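Local coordinates for angiopoietin-related protein 3 (Homo sapiens, PDB 6EUA) that raises plasma triglycerides by inhibiting lipoprotein lipase and binds integrin, its fibrinogen-like domain being sufficient for endothelial cell adhesion, at residues A[138-150]-A[167-179]. Sequence-based numbering, arbitrary orientation.
Sequences NAIPENKDLVFST and GGWWWHDECGENN
Phe148 and Trp170 form a non-hydrogen-bonded pair in a two-stranded antiparallel sheet within the fibrinogen-like domain. On either side of them, Val147 with Trp171 and Ser149 with Trp169 are joined by backbone hydrogen bonds in both directions. The hydrogen bond from Val147 N to Trp171 O is 2.9 Å long. Trp170 CB packs on Leu146 CB at 3.6 Å. CG is anti to the carbonyl carbon (chi1 -68°), which turns the indole toward Phe148. Trp170 CD1 comes 3.3 Å from Leu146 O, which lies at the ring edge. Trp170 NE1 donates to the backbone O of Tyr125. Phe148 CD1 stands over the centre of the indole, 3.4 Å from Trp170 CE2. Trp170 CG, CD2, CE3 and CZ2 also lie under Phe148 CD1 and CE1. Trp170 CZ3 and CH2 are both 4.1 Å from Phe148 CE1. Phe148 and Trp170 are T-shaped, ring planes at 77°, the phenyl edge directed at the indole face. A leucine in place of Trp170 would probably leave the edge of Phe148 without its aromatic face and Tyr125 O without the indole donor. Farther along, Leu146 CD2 touches His172 CB at 3.6 Å, while Lys144 CD lies 3.6 Å from His172 CE1. The disulfide from Cys175 to Cys161 ties 167-179 to the loop before it. Backbone bonds thus set the strand register, the edge-to-face pair joins the strands' side chains, and Tyr125 and helix 66-71 anchor them outside.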
loop_
_atom_site.group_PDB
_atom_site.type_symbol
_atom_site.label_atom_id
_atom_site.label_comp_id
_atom_site.label_asym_id
_atom_site.label_seq_id
_atom_site.Cartn_x
_atom_site.Cartn_y
_atom_site.Cartn_z
ATOM N N ASN A 138 20.938 24.138 -1.632
ATOM C CA ASN A 138 19.577 24.640 -1.677
ATOM C C ASN A 138 19.282 25.295 -3.021
ATOM O O ASN A 138 20.134 25.980 -3.592
ATOM C CB ASN A 138 19.355 25.644 -0.548
ATOM C CG ASN A 138 17.944 26.193 -0.528
ATOM O OD1 ASN A 138 16.979 25.475 -0.773
ATOM N ND2 ASN A 138 17.822 27.478 -0.253
ATOM N N ALA A 139 18.059 25.085 -3.520
ATOM C CA ALA A 139 17.576 25.726 -4.736
ATOM C C ALA A 139 16.414 26.680 -4.503
ATOM O O ALA A 139 16.000 27.359 -5.446
ATOM C CB ALA A 139 17.138 24.669 -5.766
ATOM N N ILE A 140 15.872 26.741 -3.291
ATOM C CA ILE A 140 14.705 27.563 -2.980
ATOM C C ILE A 140 15.192 28.800 -2.234
ATOM O O ILE A 140 16.049 28.682 -1.345
ATOM C CB ILE A 140 13.676 26.758 -2.163
ATOM C CG1 ILE A 140 13.347 25.444 -2.876
ATOM C CG2 ILE A 140 12.404 27.560 -1.916
ATOM C CD1 ILE A 140 12.728 24.379 -1.985
ATOM N N PRO A 141 14.711 29.994 -2.573
ATOM C CA PRO A 141 15.141 31.202 -1.850
ATOM C C PRO A 141 14.828 31.108 -0.362
ATOM O O PRO A 141 13.717 30.750 0.032
ATOM C CB PRO A 141 14.340 32.320 -2.522
ATOM C CG PRO A 141 14.005 31.786 -3.885
ATOM C CD PRO A 141 13.810 30.305 -3.697
ATOM N N GLU A 142 15.819 31.433 0.465
ATOM C CA GLU A 142 15.660 31.397 1.912
ATOM C C GLU A 142 15.305 32.778 2.463
ATOM O O GLU A 142 15.628 33.811 1.876
ATOM C CB GLU A 142 16.937 30.904 2.591
ATOM C CG GLU A 142 17.386 29.516 2.204
ATOM C CD GLU A 142 18.640 29.090 2.959
ATOM O OE1 GLU A 142 18.651 29.222 4.207
ATOM O OE2 GLU A 142 19.616 28.646 2.304
ATOM N N ASN A 143 14.642 32.774 3.626
ATOM C CA ASN A 143 14.313 33.993 4.374
ATOM C C ASN A 143 13.424 34.941 3.575
ATOM O O ASN A 143 13.480 36.162 3.742
ATOM C CB ASN A 143 15.582 34.704 4.843
ATOM C CG ASN A 143 16.214 34.011 6.015
ATOM O OD1 ASN A 143 15.583 33.843 7.060
ATOM N ND2 ASN A 143 17.457 33.575 5.847
ATOM N N LYS A 144 12.609 34.373 2.693
ATOM C CA LYS A 144 11.688 35.114 1.848
ATOM C C LYS A 144 10.297 34.513 1.978
ATOM O O LYS A 144 10.140 33.303 2.182
ATOM C CB LYS A 144 12.128 35.082 0.375
ATOM C CG LYS A 144 13.602 35.399 0.156
ATOM C CD LYS A 144 13.801 36.855 -0.171
ATOM C CE LYS A 144 15.280 37.234 -0.140
ATOM N NZ LYS A 144 15.545 38.291 0.882
ATOM N N ASP A 145 9.287 35.368 1.838
ATOM C CA ASP A 145 7.894 34.925 1.804
ATOM C C ASP A 145 7.594 34.333 0.430
ATOM O O ASP A 145 7.598 35.051 -0.576
ATOM C CB ASP A 145 6.957 36.093 2.112
ATOM C CG ASP A 145 7.064 36.566 3.554
ATOM O OD1 ASP A 145 6.844 37.768 3.813
ATOM O OD2 ASP A 145 7.373 35.730 4.427
ATOM N N LEU A 146 7.334 33.029 0.380
ATOM C CA LEU A 146 7.065 32.333 -0.874
ATOM C C LEU A 146 5.573 32.056 -1.011
ATOM O O LEU A 146 4.993 31.353 -0.181
ATOM C CB LEU A 146 7.846 31.024 -0.947
ATOM C CG LEU A 146 9.335 31.172 -0.661
ATOM C CD1 LEU A 146 9.918 29.817 -0.363
ATOM C CD2 LEU A 146 10.012 31.828 -1.847
ATOM N N VAL A 147 4.976 32.560 -2.084
ATOM C CA VAL A 147 3.538 32.477 -2.311
ATOM C C VAL A 147 3.239 31.290 -3.221
ATOM O O VAL A 147 3.893 31.109 -4.257
ATOM C CB VAL A 147 3.011 33.780 -2.934
ATOM C CG1 VAL A 147 1.545 33.637 -3.291
ATOM C CG2 VAL A 147 3.239 34.937 -1.990
ATOM N N PHE A 148 2.244 30.489 -2.845
ATOM C CA PHE A 148 1.827 29.357 -3.661
ATOM C C PHE A 148 0.948 29.808 -4.819
ATOM O O PHE A 148 0.088 30.678 -4.662
ATOM C CB PHE A 148 1.059 28.348 -2.815
ATOM C CG PHE A 148 1.118 26.943 -3.338
ATOM C CD1 PHE A 148 2.180 26.107 -2.995
ATOM C CD2 PHE A 148 0.109 26.448 -4.155
ATOM C CE1 PHE A 148 2.236 24.797 -3.455
ATOM C CE2 PHE A 148 0.161 25.134 -4.625
ATOM C CZ PHE A 148 1.219 24.304 -4.264
ATOM N N SER A 149 1.149 29.187 -5.979
ATOM C CA SER A 149 0.358 29.486 -7.161
ATOM C C SER A 149 0.120 28.210 -7.956
ATOM O O SER A 149 0.963 27.307 -7.970
ATOM C CB SER A 149 1.055 30.529 -8.042
ATOM O OG SER A 149 1.092 31.781 -7.379
ATOM N N THR A 150 -1.030 28.156 -8.631
ATOM C CA THR A 150 -1.384 27.080 -9.553
ATOM C C THR A 150 -1.673 27.674 -10.935
ATOM O O THR A 150 -1.632 28.890 -11.126
ATOM C CB THR A 150 -2.582 26.285 -9.026
ATOM O OG1 THR A 150 -3.673 27.181 -8.778
ATOM C CG2 THR A 150 -2.213 25.561 -7.736
ATOM N N GLY A 167 1.984 23.084 -12.623
ATOM C CA GLY A 167 1.976 22.595 -11.260
ATOM C C GLY A 167 1.839 23.710 -10.236
ATOM O O GLY A 167 1.928 24.907 -10.537
ATOM N N GLY A 168 1.599 23.293 -8.993
ATOM C CA GLY A 168 1.441 24.216 -7.878
ATOM C C GLY A 168 2.693 24.243 -7.019
ATOM O O GLY A 168 3.172 23.202 -6.570
ATOM N N TRP A 169 3.206 25.453 -6.779
ATOM C CA TRP A 169 4.491 25.613 -6.103
ATOM C C TRP A 169 4.575 26.985 -5.451
ATOM O O TRP A 169 3.798 27.893 -5.759
ATOM C CB TRP A 169 5.672 25.428 -7.074
ATOM C CG TRP A 169 6.986 25.136 -6.391
ATOM C CD1 TRP A 169 8.158 25.880 -6.450
ATOM C CD2 TRP A 169 7.269 24.016 -5.544
ATOM N NE1 TRP A 169 9.131 25.279 -5.687
ATOM C CE2 TRP A 169 8.614 24.134 -5.127
ATOM C CE3 TRP A 169 6.513 22.917 -5.097
ATOM C CZ2 TRP A 169 9.215 23.196 -4.280
ATOM C CZ3 TRP A 169 7.121 21.974 -4.268
ATOM C CH2 TRP A 169 8.452 22.125 -3.865
ATOM N N TRP A 170 5.547 27.123 -4.550
ATOM C CA TRP A 170 5.799 28.371 -3.838
ATOM C C TRP A 170 6.850 29.183 -4.589
ATOM O O TRP A 170 7.885 28.640 -4.990
ATOM C CB TRP A 170 6.279 28.086 -2.414
ATOM C CG TRP A 170 5.260 27.471 -1.448
ATOM C CD1 TRP A 170 4.328 28.144 -0.688
ATOM C CD2 TRP A 170 5.101 26.081 -1.125
ATOM N NE1 TRP A 170 3.608 27.256 0.081
ATOM C CE2 TRP A 170 4.064 25.987 -0.163
ATOM C CE3 TRP A 170 5.737 24.907 -1.551
ATOM C CZ2 TRP A 170 3.645 24.768 0.375
ATOM C CZ3 TRP A 170 5.330 23.691 -1.009
ATOM C CH2 TRP A 170 4.282 23.632 -0.062
ATOM N N TRP A 171 6.593 30.480 -4.770
ATOM C CA TRP A 171 7.434 31.294 -5.638
ATOM C C TRP A 171 7.738 32.636 -4.992
ATOM O O TRP A 171 6.994 33.131 -4.145
ATOM C CB TRP A 171 6.782 31.537 -7.010
ATOM C CG TRP A 171 6.645 30.279 -7.837
ATOM C CD1 TRP A 171 5.485 29.611 -8.139
ATOM C CD2 TRP A 171 7.705 29.535 -8.459
ATOM N NE1 TRP A 171 5.761 28.503 -8.910
ATOM C CE2 TRP A 171 7.113 28.432 -9.118
ATOM C CE3 TRP A 171 9.096 29.687 -8.511
ATOM C CZ2 TRP A 171 7.865 27.488 -9.820
ATOM C CZ3 TRP A 171 9.841 28.756 -9.224
ATOM C CH2 TRP A 171 9.222 27.672 -9.868
ATOM N N HIS A 172 8.861 33.206 -5.420
ATOM C CA HIS A 172 9.228 34.591 -5.173
ATOM C C HIS A 172 9.812 35.109 -6.481
ATOM O O HIS A 172 10.108 34.329 -7.390
ATOM C CB HIS A 172 10.219 34.683 -4.004
ATOM C CG HIS A 172 10.943 35.988 -3.899
ATOM N ND1 HIS A 172 12.286 36.054 -3.602
ATOM C CD2 HIS A 172 10.507 37.267 -3.961
ATOM C CE1 HIS A 172 12.660 37.319 -3.543
ATOM N NE2 HIS A 172 11.601 38.075 -3.769
ATOM N N ASP A 173 9.949 36.438 -6.590
ATOM C CA ASP A 173 10.494 37.074 -7.791
ATOM C C ASP A 173 11.795 36.438 -8.269
ATOM O O ASP A 173 12.102 36.486 -9.465
ATOM C CB ASP A 173 10.739 38.568 -7.540
ATOM C CG ASP A 173 9.693 39.198 -6.642
ATOM O OD1 ASP A 173 10.073 39.869 -5.658
ATOM O OD2 ASP A 173 8.490 39.027 -6.919
ATOM N N GLU A 174 12.588 35.871 -7.350
ATOM C CA GLU A 174 13.835 35.212 -7.728
ATOM C C GLU A 174 13.601 33.930 -8.519
ATOM O O GLU A 174 14.498 33.500 -9.251
ATOM C CB GLU A 174 14.674 34.907 -6.489
ATOM C CG GLU A 174 15.066 36.139 -5.692
ATOM C CD GLU A 174 15.861 35.801 -4.439
ATOM O OE1 GLU A 174 16.201 34.613 -4.237
ATOM O OE2 GLU A 174 16.136 36.728 -3.647
ATOM N N CYS A 175 12.430 33.303 -8.379
ATOM C CA CYS A 175 12.003 32.217 -9.264
ATOM C C CYS A 175 12.943 31.036 -9.063
ATOM O O CYS A 175 13.071 30.559 -7.920
ATOM C CB CYS A 175 11.910 32.754 -10.700
ATOM S SG CYS A 175 10.464 33.820 -11.028
ATOM N N GLY A 176 13.594 30.530 -10.101
ATOM C CA GLY A 176 14.526 29.432 -9.993
ATOM C C GLY A 176 13.940 28.128 -10.512
ATOM O O GLY A 176 12.722 27.949 -10.624
ATOM N N GLU A 177 14.841 27.195 -10.816
ATOM C CA GLU A 177 14.479 25.826 -11.186
ATOM C C GLU A 177 14.450 25.000 -9.905
ATOM O O GLU A 177 15.452 24.400 -9.500
ATOM C CB GLU A 177 15.457 25.260 -12.208
ATOM C CG GLU A 177 15.030 25.436 -13.658
ATOM C CD GLU A 177 16.188 25.307 -14.632
ATOM O OE1 GLU A 177 16.063 24.526 -15.599
ATOM O OE2 GLU A 177 17.221 25.991 -14.439
ATOM N N ASN A 178 13.271 24.969 -9.264
ATOM C CA ASN A 178 13.092 24.316 -7.971
ATOM C C ASN A 178 11.705 23.684 -7.823
ATOM O O ASN A 178 11.282 23.407 -6.691
ATOM C CB ASN A 178 13.305 25.332 -6.843
ATOM C CG ASN A 178 12.124 26.311 -6.706
ATOM O OD1 ASN A 178 11.388 26.556 -7.657
ATOM N ND2 ASN A 178 11.946 26.862 -5.517
ATOM N N ASN A 179 10.969 23.485 -8.914
ATOM C CA ASN A 179 9.557 23.117 -8.850
ATOM C C ASN A 179 9.419 21.606 -8.820
ATOM O O ASN A 179 9.256 20.956 -9.852
ATOM C CB ASN A 179 8.792 23.729 -10.016
ATOM C CG ASN A 179 7.284 23.494 -9.924
ATOM O OD1 ASN A 179 6.793 22.763 -9.052
ATOM N ND2 ASN A 179 6.535 24.127 -10.838
#